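Local coordinates for concanavalin A-like lectin protein kinase family protein (Theobroma cacao, PDB 6CTH) that probably transfers phosphate from ATP to protein substrates through its kinase domain, here bound to magnesium and an indolinone sulfonamide inhibitor, at residues S67-V75 / D121-L129; M94-F104 / T144-F153. All coordinates share one frame; numbering follows the deposited sequence.

Interaction 1 of 2, residues S67-V75 / D121-L129; sequences SRLRHKNLV and DLASALLYL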
loop_
_atom_site.group_PDB
_atom_site.type_symbol
_atom_site.label_atom_id
_atom_site.label_comp_id
_atom_site.label_asym_id
_atom_site.label_seq_id
_atom_site.Cartn_x
_atom_site.Cartn_y
_atom_site.Cartn_z
ATOM N N SER A 67 2.032 16.932 3.084
ATOM C CA SER A 67 1.556 18.324 3.056
ATOM C C SER A 67 1.153 18.777 1.651
ATOM O O SER A 67 0.283 19.641 1.500
ATOM C CB SER A 67 2.609 19.303 3.648
ATOM O OG SER A 67 3.638 19.657 2.704
ATOM N N ARG A 68 1.785 18.196 0.635
ATOM C CA ARG A 68 1.511 18.504 -0.763
ATOM C C ARG A 68 0.416 17.682 -1.433
ATOM O O ARG A 68 0.233 17.837 -2.644
ATOM C CB ARG A 68 2.763 18.278 -1.616
ATOM C CG ARG A 68 3.877 19.175 -1.208
ATOM C CD ARG A 68 5.121 18.811 -1.912
ATOM N NE ARG A 68 6.187 19.622 -1.346
ATOM C CZ ARG A 68 6.955 20.476 -2.005
ATOM N NH1 ARG A 68 6.855 20.627 -3.303
ATOM N NH2 ARG A 68 7.918 21.103 -1.331
ATOM N N LEU A 69 -0.232 16.774 -0.694
ATOM C CA LEU A 69 -1.169 15.835 -1.254
ATOM C C LEU A 69 -2.559 15.947 -0.650
ATOM O O LEU A 69 -2.697 16.003 0.557
ATOM C CB LEU A 69 -0.666 14.413 -0.983
ATOM C CG LEU A 69 0.757 14.077 -1.433
ATOM C CD1 LEU A 69 1.131 12.675 -0.950
ATOM C CD2 LEU A 69 0.825 14.162 -2.937
ATOM N N ARG A 70 -3.577 15.982 -1.502
ATOM C CA ARG A 70 -4.964 15.936 -1.063
ATOM C C ARG A 70 -5.698 15.063 -2.078
ATOM O O ARG A 70 -5.802 15.446 -3.235
ATOM C CB ARG A 70 -5.572 17.329 -0.999
ATOM C CG ARG A 70 -4.834 18.260 -0.059
ATOM C CD ARG A 70 -5.116 17.917 1.388
ATOM N NE ARG A 70 -4.695 18.995 2.275
ATOM C CZ ARG A 70 -3.435 19.213 2.631
ATOM N NH1 ARG A 70 -2.470 18.425 2.185
ATOM N NH2 ARG A 70 -3.141 20.218 3.438
ATOM N N HIS A 71 -6.241 13.926 -1.656
ATOM C CA HIS A 71 -6.918 13.045 -2.612
ATOM C C HIS A 71 -7.791 12.103 -1.804
ATOM O O HIS A 71 -7.388 11.665 -0.698
ATOM C CB HIS A 71 -5.914 12.299 -3.537
ATOM C CG HIS A 71 -6.524 11.558 -4.676
ATOM N ND1 HIS A 71 -7.067 10.296 -4.558
ATOM C CD2 HIS A 71 -6.645 11.891 -5.985
ATOM C CE1 HIS A 71 -7.500 9.888 -5.749
ATOM N NE2 HIS A 71 -7.217 10.821 -6.639
ATOM N N LYS A 72 -8.928 11.712 -2.374
ATOM C CA LYS A 72 -9.837 10.785 -1.687
ATOM C C LYS A 72 -9.166 9.437 -1.360
ATOM O O LYS A 72 -9.551 8.772 -0.420
ATOM C CB LYS A 72 -11.142 10.527 -2.428
ATOM C CG LYS A 72 -11.004 9.729 -3.672
ATOM C CD LYS A 72 -12.246 9.749 -4.573
ATOM C CE LYS A 72 -11.885 9.182 -5.933
ATOM N NZ LYS A 72 -11.589 7.723 -5.994
ATOM N N ASN A 73 -8.183 9.055 -2.130
ATOM C CA ASN A 73 -7.519 7.753 -1.910
ATOM C C ASN A 73 -6.124 7.917 -1.297
ATOM O O ASN A 73 -5.316 6.998 -1.394
ATOM C CB ASN A 73 -7.500 6.957 -3.174
ATOM C CG ASN A 73 -8.910 6.700 -3.717
ATOM O OD1 ASN A 73 -9.240 7.126 -4.824
ATOM N ND2 ASN A 73 -9.756 6.067 -2.913
ATOM N N LEU A 74 -5.863 9.047 -0.644
ATOM C CA LEU A 74 -4.649 9.238 0.130
ATOM C C LEU A 74 -4.930 9.592 1.573
ATOM O O LEU A 74 -5.823 10.417 1.861
ATOM C CB LEU A 74 -3.748 10.287 -0.488
ATOM C CG LEU A 74 -3.166 9.982 -1.853
ATOM C CD1 LEU A 74 -2.373 11.176 -2.327
ATOM C CD2 LEU A 74 -2.231 8.788 -1.762
ATOM N N VAL A 75 -4.130 9.038 2.505
ATOM C CA VAL A 75 -4.264 9.414 3.890
ATOM C C VAL A 75 -3.849 10.868 4.097
ATOM O O VAL A 75 -2.840 11.303 3.528
ATOM C CB VAL A 75 -3.345 8.500 4.754
ATOM C CG1 VAL A 75 -3.269 8.999 6.180
ATOM C CG2 VAL A 75 -3.844 7.081 4.674
ATOM N N ASP A 121 -9.169 2.093 -6.398
ATOM C CA ASP A 121 -8.867 3.183 -5.430
ATOM C C ASP A 121 -7.368 3.393 -5.340
ATOM O O ASP A 121 -6.881 4.502 -5.424
ATOM C CB ASP A 121 -9.374 2.915 -3.993
ATOM C CG ASP A 121 -10.895 3.055 -3.805
ATOM O OD1 ASP A 121 -11.584 3.612 -4.689
ATOM O OD2 ASP A 121 -11.388 2.629 -2.720
ATOM N N LEU A 122 -6.629 2.290 -5.182
ATOM C CA LEU A 122 -5.179 2.355 -5.134
ATOM C C LEU A 122 -4.630 2.888 -6.458
ATOM O O LEU A 122 -3.694 3.719 -6.428
ATOM C CB LEU A 122 -4.575 0.959 -4.803
ATOM C CG LEU A 122 -3.056 0.903 -4.782
ATOM C CD1 LEU A 122 -2.478 1.785 -3.736
ATOM C CD2 LEU A 122 -2.664 -0.562 -4.543
ATOM N N ALA A 123 -5.200 2.467 -7.592
ATOM C CA ALA A 123 -4.721 2.929 -8.908
ATOM C C ALA A 123 -4.925 4.452 -9.052
ATOM O O ALA A 123 -4.032 5.155 -9.522
ATOM C CB ALA A 123 -5.387 2.198 -10.042
ATOM N N SER A 124 -6.072 4.904 -8.575
ATOM C CA SER A 124 -6.409 6.369 -8.551
ATOM C C SER A 124 -5.411 7.146 -7.730
ATOM O O SER A 124 -4.940 8.213 -8.140
ATOM C CB SER A 124 -7.840 6.590 -8.063
ATOM O OG SER A 124 -8.740 6.162 -9.093
ATOM N N ALA A 125 -5.070 6.619 -6.546
ATOM C CA ALA A 125 -4.025 7.247 -5.728
ATOM C C ALA A 125 -2.702 7.380 -6.471
ATOM O O ALA A 125 -2.070 8.417 -6.432
ATOM C CB ALA A 125 -3.840 6.474 -4.425
ATOM N N LEU A 126 -2.275 6.296 -7.096
ATOM C CA LEU A 126 -1.023 6.273 -7.816
ATOM C C LEU A 126 -1.026 7.237 -9.000
ATOM O O LEU A 126 -0.031 7.858 -9.293
ATOM C CB LEU A 126 -0.704 4.856 -8.262
ATOM C CG LEU A 126 0.766 4.533 -8.454
ATOM C CD1 LEU A 126 1.616 5.139 -7.357
ATOM C CD2 LEU A 126 0.977 3.029 -8.526
ATOM N N LEU A 127 -2.147 7.314 -9.695
ATOM C CA LEU A 127 -2.258 8.243 -10.836
ATOM C C LEU A 127 -2.039 9.667 -10.341
ATOM O O LEU A 127 -1.326 10.456 -10.950
ATOM C CB LEU A 127 -3.608 8.124 -11.507
ATOM C CG LEU A 127 -3.853 9.029 -12.702
ATOM C CD1 LEU A 127 -2.893 8.741 -13.824
ATOM C CD2 LEU A 127 -5.303 8.903 -13.201
ATOM N N TYR A 128 -2.678 9.971 -9.235
ATOM C CA TYR A 128 -2.532 11.308 -8.617
ATOM C C TYR A 128 -1.076 11.577 -8.232
ATOM O O TYR A 128 -0.485 12.635 -8.533
ATOM C CB TYR A 128 -3.478 11.444 -7.463
ATOM C CG TYR A 128 -3.304 12.731 -6.643
ATOM C CD1 TYR A 128 -3.860 13.906 -7.077
ATOM C CD2 TYR A 128 -2.621 12.751 -5.426
ATOM C CE1 TYR A 128 -3.719 15.092 -6.348
ATOM C CE2 TYR A 128 -2.479 13.913 -4.688
ATOM C CZ TYR A 128 -3.050 15.086 -5.138
ATOM O OH TYR A 128 -2.875 16.211 -4.380
ATOM N N LEU A 129 -0.439 10.591 -7.583
ATOM C CA LEU A 129 0.939 10.733 -7.229
ATOM C C LEU A 129 1.857 10.926 -8.420
ATOM O O LEU A 129 2.719 11.817 -8.410
ATOM C CB LEU A 129 1.429 9.517 -6.367
ATOM C CG LEU A 129 0.821 9.332 -4.975
ATOM C CD1 LEU A 129 1.368 8.070 -4.330
ATOM C CD2 LEU A 129 1.036 10.552 -4.097
HETATM O O HOH W 1 -6.514 10.105 -9.520
HETATM O O HOH W 2 -12.735 6.246 -3.641
HETATM O O HOH W 3 -11.360 6.009 -8.370
#

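Interaction 2 of 2, residues M94-F104 / T144-F153; sequences MANGSLDSHIF and TSNIMLDSSF. With FE7 (N-{(3Z)-2-oxo-3-[phenyl({4-[(piperidin-1-yl)methyl]phenyl}amino)methylidene]-2,3-dihydro-1H-indol-5-yl}ethanesulfonamide), chain B.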
loop_
_atom_site.group_PDB
_atom_site.type_symbol
_atom_site.label_atom_id
_atom_site.label_comp_id
_atom_site.label_asym_id
_atom_site.label_seq_id
_atom_site.Cartn_x
_atom_site.Cartn_y
_atom_site.Cartn_z
ATOM N N MET A 94 -9.189 5.326 11.906
ATOM C CA MET A 94 -9.923 4.548 10.910
ATOM C C MET A 94 -10.154 3.152 11.479
ATOM O O MET A 94 -9.238 2.301 11.469
ATOM C CB MET A 94 -9.125 4.498 9.617
ATOM C CG MET A 94 -8.752 5.887 9.147
ATOM S SD MET A 94 -7.923 5.997 7.538
ATOM C CE MET A 94 -9.247 5.597 6.403
ATOM N N ALA A 95 -11.374 2.931 11.964
ATOM C CA ALA A 95 -11.714 1.724 12.743
ATOM C C ALA A 95 -11.533 0.401 11.999
ATOM O O ALA A 95 -11.322 -0.649 12.602
ATOM C CB ALA A 95 -13.154 1.852 13.256
ATOM N N ASN A 96 -11.620 0.436 10.677
ATOM C CA ASN A 96 -11.330 -0.763 9.874
ATOM C C ASN A 96 -9.844 -1.089 9.688
ATOM O O ASN A 96 -9.532 -2.151 9.186
ATOM C CB ASN A 96 -12.041 -0.722 8.528
ATOM C CG ASN A 96 -13.524 -1.011 8.644
ATOM O OD1 ASN A 96 -13.943 -1.960 9.309
ATOM N ND2 ASN A 96 -14.321 -0.175 8.023
ATOM N N GLY A 97 -8.942 -0.213 10.102
ATOM C CA GLY A 97 -7.520 -0.485 10.042
ATOM C C GLY A 97 -6.935 -0.665 8.640
ATOM O O GLY A 97 -7.468 -0.094 7.647
ATOM N N SER A 98 -5.849 -1.445 8.557
ATOM C CA SER A 98 -5.137 -1.589 7.315
ATOM C C SER A 98 -5.584 -2.813 6.539
ATOM O O SER A 98 -6.111 -3.782 7.083
ATOM C CB SER A 98 -3.616 -1.570 7.499
ATOM O OG SER A 98 -3.206 -2.468 8.520
ATOM N N LEU A 99 -5.357 -2.778 5.239
ATOM C CA LEU A 99 -5.895 -3.795 4.358
ATOM C C LEU A 99 -5.353 -5.214 4.648
ATOM O O LEU A 99 -6.095 -6.208 4.534
ATOM C CB LEU A 99 -5.622 -3.407 2.903
ATOM C CG LEU A 99 -5.986 -4.333 1.773
ATOM C CD1 LEU A 99 -7.467 -4.663 1.799
ATOM C CD2 LEU A 99 -5.614 -3.704 0.430
ATOM N N ASP A 100 -4.081 -5.277 4.993
ATOM C CA ASP A 100 -3.431 -6.558 5.331
ATOM C C ASP A 100 -4.215 -7.346 6.413
ATOM O O ASP A 100 -4.311 -8.562 6.329
ATOM C CB ASP A 100 -1.954 -6.342 5.741
ATOM C CG ASP A 100 -1.796 -5.470 6.971
ATOM O OD1 ASP A 100 -2.488 -4.414 7.084
ATOM O OD2 ASP A 100 -0.995 -5.848 7.880
ATOM N N SER A 101 -4.810 -6.641 7.369
ATOM C CA SER A 101 -5.569 -7.250 8.466
ATOM C C SER A 101 -6.792 -7.956 7.965
ATOM O O SER A 101 -7.192 -8.963 8.543
ATOM C CB SER A 101 -5.967 -6.235 9.499
ATOM O OG SER A 101 -4.799 -5.760 10.118
ATOM N N HIS A 102 -7.334 -7.526 6.835
ATOM C CA HIS A 102 -8.512 -8.188 6.229
ATOM C C HIS A 102 -8.142 -9.258 5.256
ATOM O O HIS A 102 -8.584 -10.407 5.384
ATOM C CB HIS A 102 -9.400 -7.176 5.550
ATOM C CG HIS A 102 -9.969 -6.183 6.499
ATOM N ND1 HIS A 102 -11.272 -6.247 6.927
ATOM C CD2 HIS A 102 -9.443 -5.073 7.051
ATOM C CE1 HIS A 102 -11.526 -5.214 7.703
ATOM N NE2 HIS A 102 -10.429 -4.495 7.813
ATOM N N ILE A 103 -7.253 -8.940 4.341
ATOM C CA ILE A 103 -6.946 -9.918 3.302
ATOM C C ILE A 103 -6.072 -11.076 3.751
ATOM O O ILE A 103 -6.225 -12.179 3.215
ATOM C CB ILE A 103 -6.375 -9.286 2.032
ATOM C CG1 ILE A 103 -5.045 -8.570 2.275
ATOM C CG2 ILE A 103 -7.420 -8.392 1.385
ATOM C CD1 ILE A 103 -4.327 -8.392 0.948
ATOM N N PHE A 104 -5.135 -10.845 4.665
ATOM C CA PHE A 104 -4.271 -11.956 5.147
ATOM C C PHE A 104 -4.682 -12.501 6.516
ATOM O O PHE A 104 -4.621 -13.731 6.725
ATOM C CB PHE A 104 -2.788 -11.565 5.191
ATOM C CG PHE A 104 -2.273 -10.951 3.911
ATOM C CD1 PHE A 104 -2.522 -11.550 2.677
ATOM C CD2 PHE A 104 -1.484 -9.811 3.946
ATOM C CE1 PHE A 104 -2.039 -10.981 1.530
ATOM C CE2 PHE A 104 -0.979 -9.252 2.762
ATOM C CZ PHE A 104 -1.263 -9.844 1.585
ATOM N N THR A 144 0.107 -3.716 1.162
ATOM C CA THR A 144 -1.231 -3.676 1.797
ATOM C C THR A 144 -1.278 -3.167 3.239
ATOM O O THR A 144 -2.273 -2.547 3.626
ATOM C CB THR A 144 -2.011 -5.011 1.690
ATOM O OG1 THR A 144 -1.441 -5.957 2.560
ATOM C CG2 THR A 144 -2.006 -5.577 0.312
ATOM N N SER A 145 -0.193 -3.277 4.016
ATOM C CA SER A 145 -0.154 -2.649 5.325
ATOM C C SER A 145 -0.095 -1.123 5.314
ATOM O O SER A 145 -0.218 -0.495 6.362
ATOM C CB SER A 145 1.013 -3.163 6.196
ATOM O OG SER A 145 2.256 -3.002 5.545
ATOM N N ASN A 146 0.161 -0.537 4.141
ATOM C CA ASN A 146 0.110 0.891 3.960
ATOM C C ASN A 146 -1.177 1.364 3.334
ATOM O O ASN A 146 -1.279 2.584 3.020
ATOM C CB ASN A 146 1.289 1.369 3.108
ATOM C CG ASN A 146 2.586 1.397 3.894
ATOM O OD1 ASN A 146 2.588 1.507 5.139
ATOM N ND2 ASN A 146 3.666 1.293 3.205
ATOM N N ILE A 147 -2.165 0.491 3.187
ATOM C CA ILE A 147 -3.490 0.886 2.666
ATOM C C ILE A 147 -4.523 0.832 3.799
ATOM O O ILE A 147 -4.794 -0.234 4.366
ATOM C CB ILE A 147 -3.897 -0.005 1.478
ATOM C CG1 ILE A 147 -2.833 0.102 0.373
ATOM C CG2 ILE A 147 -5.284 0.355 0.964
ATOM C CD1 ILE A 147 -3.007 -0.885 -0.766
ATOM N N MET A 148 -5.104 1.998 4.111
ATOM C CA MET A 148 -6.103 2.109 5.162
ATOM C C MET A 148 -7.488 2.005 4.586
ATOM O O MET A 148 -7.728 2.428 3.418
ATOM C CB MET A 148 -5.948 3.453 5.886
ATOM C CG MET A 148 -4.622 3.664 6.575
ATOM S SD MET A 148 -4.287 2.355 7.803
ATOM C CE MET A 148 -5.640 2.712 8.878
ATOM N N LEU A 149 -8.414 1.484 5.371
ATOM C CA LEU A 149 -9.788 1.319 4.946
ATOM C C LEU A 149 -10.728 2.192 5.768
ATOM O O LEU A 149 -10.637 2.188 7.010
ATOM C CB LEU A 149 -10.191 -0.135 5.066
ATOM C CG LEU A 149 -9.382 -1.063 4.154
ATOM C CD1 LEU A 149 -9.795 -2.519 4.380
ATOM C CD2 LEU A 149 -9.580 -0.699 2.663
ATOM N N ASP A 150 -11.615 2.937 5.092
ATOM C CA ASP A 150 -12.626 3.701 5.822
ATOM C C ASP A 150 -13.817 2.814 6.154
ATOM O O ASP A 150 -13.805 1.611 5.878
ATOM C CB ASP A 150 -13.005 5.006 5.096
ATOM C CG ASP A 150 -13.831 4.806 3.854
ATOM O OD1 ASP A 150 -14.343 3.686 3.568
ATOM O OD2 ASP A 150 -14.015 5.839 3.135
ATOM N N SER A 151 -14.859 3.429 6.693
ATOM C CA SER A 151 -16.066 2.733 7.129
ATOM C C SER A 151 -16.751 1.994 6.000
ATOM O O SER A 151 -17.363 0.965 6.218
ATOM C CB SER A 151 -17.035 3.683 7.842
ATOM O OG SER A 151 -17.518 4.693 6.981
ATOM N N SER A 152 -16.705 2.566 4.809
ATOM C CA SER A 152 -17.278 1.929 3.603
ATOM C C SER A 152 -16.293 1.044 2.834
ATOM O O SER A 152 -16.559 0.667 1.662
ATOM C CB SER A 152 -17.817 2.997 2.643
ATOM O OG SER A 152 -18.608 3.952 3.302
ATOM N N PHE A 153 -15.157 0.719 3.456
ATOM C CA PHE A 153 -14.104 0.004 2.794
ATOM C C PHE A 153 -13.528 0.706 1.544
ATOM O O PHE A 153 -12.990 0.043 0.660
ATOM C CB PHE A 153 -14.564 -1.420 2.488
ATOM C CG PHE A 153 -14.777 -2.246 3.720
ATOM C CD1 PHE A 153 -13.701 -2.860 4.348
ATOM C CD2 PHE A 153 -16.045 -2.394 4.268
ATOM C CE1 PHE A 153 -13.876 -3.620 5.498
ATOM C CE2 PHE A 153 -16.234 -3.181 5.410
ATOM C CZ PHE A 153 -15.145 -3.772 6.028
HETATM C C4 FE7 B . -3.347 4.369 11.048
HETATM C C14 FE7 B . -1.137 -0.258 11.800
HETATM C C5 FE7 B . -3.836 5.668 10.817
HETATM C C6 FE7 B . -3.086 6.618 10.145
HETATM C C11 FE7 B . -3.331 1.417 12.125
HETATM C C7 FE7 B . -1.838 6.265 9.667
HETATM C C8 FE7 B . -5.502 4.613 11.928
HETATM C C9 FE7 B . -4.380 3.651 11.776
HETATM C C10 FE7 B . -4.463 2.355 12.239
HETATM C C12 FE7 B . -2.165 1.630 12.850
HETATM C C13 FE7 B . -1.075 0.796 12.683
HETATM N N1 FE7 B . -5.110 5.770 11.344
HETATM N N2 FE7 B . -5.639 1.925 12.715
HETATM C C3 FE7 B . -2.094 4.026 10.542
HETATM N N3 FE7 B . -7.663 -2.833 16.550
HETATM O O2 FE7 B . -6.578 4.420 12.480
HETATM C C2 FE7 B . -1.357 4.969 9.824
HETATM N N FE7 B . -0.142 4.637 9.156
HETATM S S FE7 B . 0.646 3.226 9.057
HETATM O O FE7 B . 0.214 2.375 10.119
HETATM O O1 FE7 B . 2.035 3.532 8.922
HETATM C C1 FE7 B . -0.014 2.679 7.518
HETATM C C FE7 B . -0.007 3.858 6.577
HETATM C C16 FE7 B . -3.385 0.346 11.244
HETATM C C15 FE7 B . -2.290 -0.483 11.083
HETATM C C17 FE7 B . -6.077 0.730 13.327
HETATM C C22 FE7 B . -5.210 -0.313 13.620
HETATM C C21 FE7 B . -5.694 -1.481 14.181
HETATM C C20 FE7 B . -7.043 -1.637 14.458
HETATM C C19 FE7 B . -7.901 -0.593 14.158
HETATM C C18 FE7 B . -7.429 0.582 13.602
HETATM C C23 FE7 B . -7.564 -2.907 15.086
HETATM C C28 FE7 B . -8.312 -4.027 17.095
HETATM C C27 FE7 B . -8.507 -3.916 18.589
HETATM C C26 FE7 B . -7.191 -3.667 19.295
HETATM C C25 FE7 B . -6.447 -2.510 18.659
HETATM C C24 FE7 B . -6.341 -2.691 17.163
HETATM O O HOH W 4 -12.247 2.695 8.951
#

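Interaction 1 of 2, residues S67-V75 / D121-L129
Tyr128 has CG trans to its backbone N (chi1 173°) and His71 adopts the same stagger, which sends the two side chains past each other in opposite directions. CB of His71 lies over one face of the phenol ring, a CH-pi contact 4.0 Å from the centroid, while the imidazole passes by the base of the ring: its CD2 lies 3.5 Å from Tyr128 CG. The two ring planes meet at 41°, an oblique pairing. At the far end of the phenol, Arg70 N donates an almost straight hydrogen bond to Tyr128 OH (3.0 Å, 176°), which fixes the hydroxyl against the backbone of 67-75. Leu74 CD1 packs on the CD2 side of the Tyr128 ring, 3.5 Å from that atom, and Leu69 CD2 sits against Tyr128 CE2 and Leu129 CD2, joining ring and leucines in one apolar patch.

Beyond His71 the chain makes a type I turn, His71 to Leu74. The imidazole is held from two sides: ND1 accepts from Asn73 N (2.9 Å), and NE2 shares a water with Ser124 O. Asn73 lays its CB against Ala125 CB, and its amide lies close to the carboxylate of Asp121, the two planes turned only slightly from each other. These polar ends turn to strand 155-157, with Asn73 ND2 bonded to Ala155 O and Asp121 OD2 to Ala155 N. Lys72 NZ donates to Asn73 OD1 (2.7 Å) and reaches Asp121 OD1 through a water that Asn73 ND2 also binds. The arrangement is the protein-kinase junction where the loop between the N-lobe helix 54-66 and strand 77-83, carrying the His-x-Asn sequence, docks on the long C-lobe helix 112-132.

Interaction 2 of 2, residues M94-F104 / T144-F153
Hinge and floor of the ATP-site cleft meet here, where the hinge chain runs against the strand that follows the catalytic loop. Met94 N, in the hinge, donates a nearly straight hydrogen bond to the inhibitor's O2 (2.8 Å, 171°). Met148, bent at chi2 and chi3, brings its CE to 3.3 Å from inhibitor atom C9, while its CB packs against SD of Met94. Behind them the backbones form a single bridge between Ser98 and Met148: Leu149 N donates to Gly97 O, and Leu99 N to Ile147 O (2.7 Å).

Asn96 closes the outer end. Its amide stacks on the Phe153 ring, planes 22° apart, and its ND2 donates to Asp150 O (2.8 Å) from above the carbonyl plane; Phe153 N reaches that oxygen from the opposite face. Asn96 O in turn receives His102 NE2 in the plane of both carbonyl and imidazole, while Ser108 binds the other ring nitrogen. Phe153 sets its edge toward the face of His102 in an offset edge-to-face pair, His102 CE1 to Phe153 CE1 3.6 Å, and Leu149 CD1 makes an off-centre CH-pi contact with the imidazole. At the other end Ser98 OG donates to Asp100 OD1, and Thr144 OG1 lies 3.3 Å from Phe104 CE2, with Ile103 CD1 meeting Thr144 CG2 tip to tip.

Helix 99-103 crosses strand 147-149 at 74°; Leu99 and Leu149 rest on Ile118 of helix 112-132, Thr144 packs on helix 196-212, and strand 147-149 pairs with strand 155-157.

Overall arrangement
The segments alternate along the chain: 67-75, 94-104, 121-129, then 144-153, so the two contacts cross along the chain within one protein kinase domain. Their centres lie 16 Å apart. They touch where Leu122 CD2 meets Ile147 CD1 (3.8 Å) and Val75 CG2 meets Met148 CG. Helix 112-132 belongs to interaction 1 and also supports interaction 2, while strand 155-157 bonds to both: Leu157 to the backbone of 67-75, Lys156 to Met148. Only interaction 2 lines the inhibitor pocket, and its Ser145 side chain is about 7 Å from the magnesium bound by Asp141 and Asp159. Interaction 1 lies behind it, where the N-lobe loop meets the C-lobe helix.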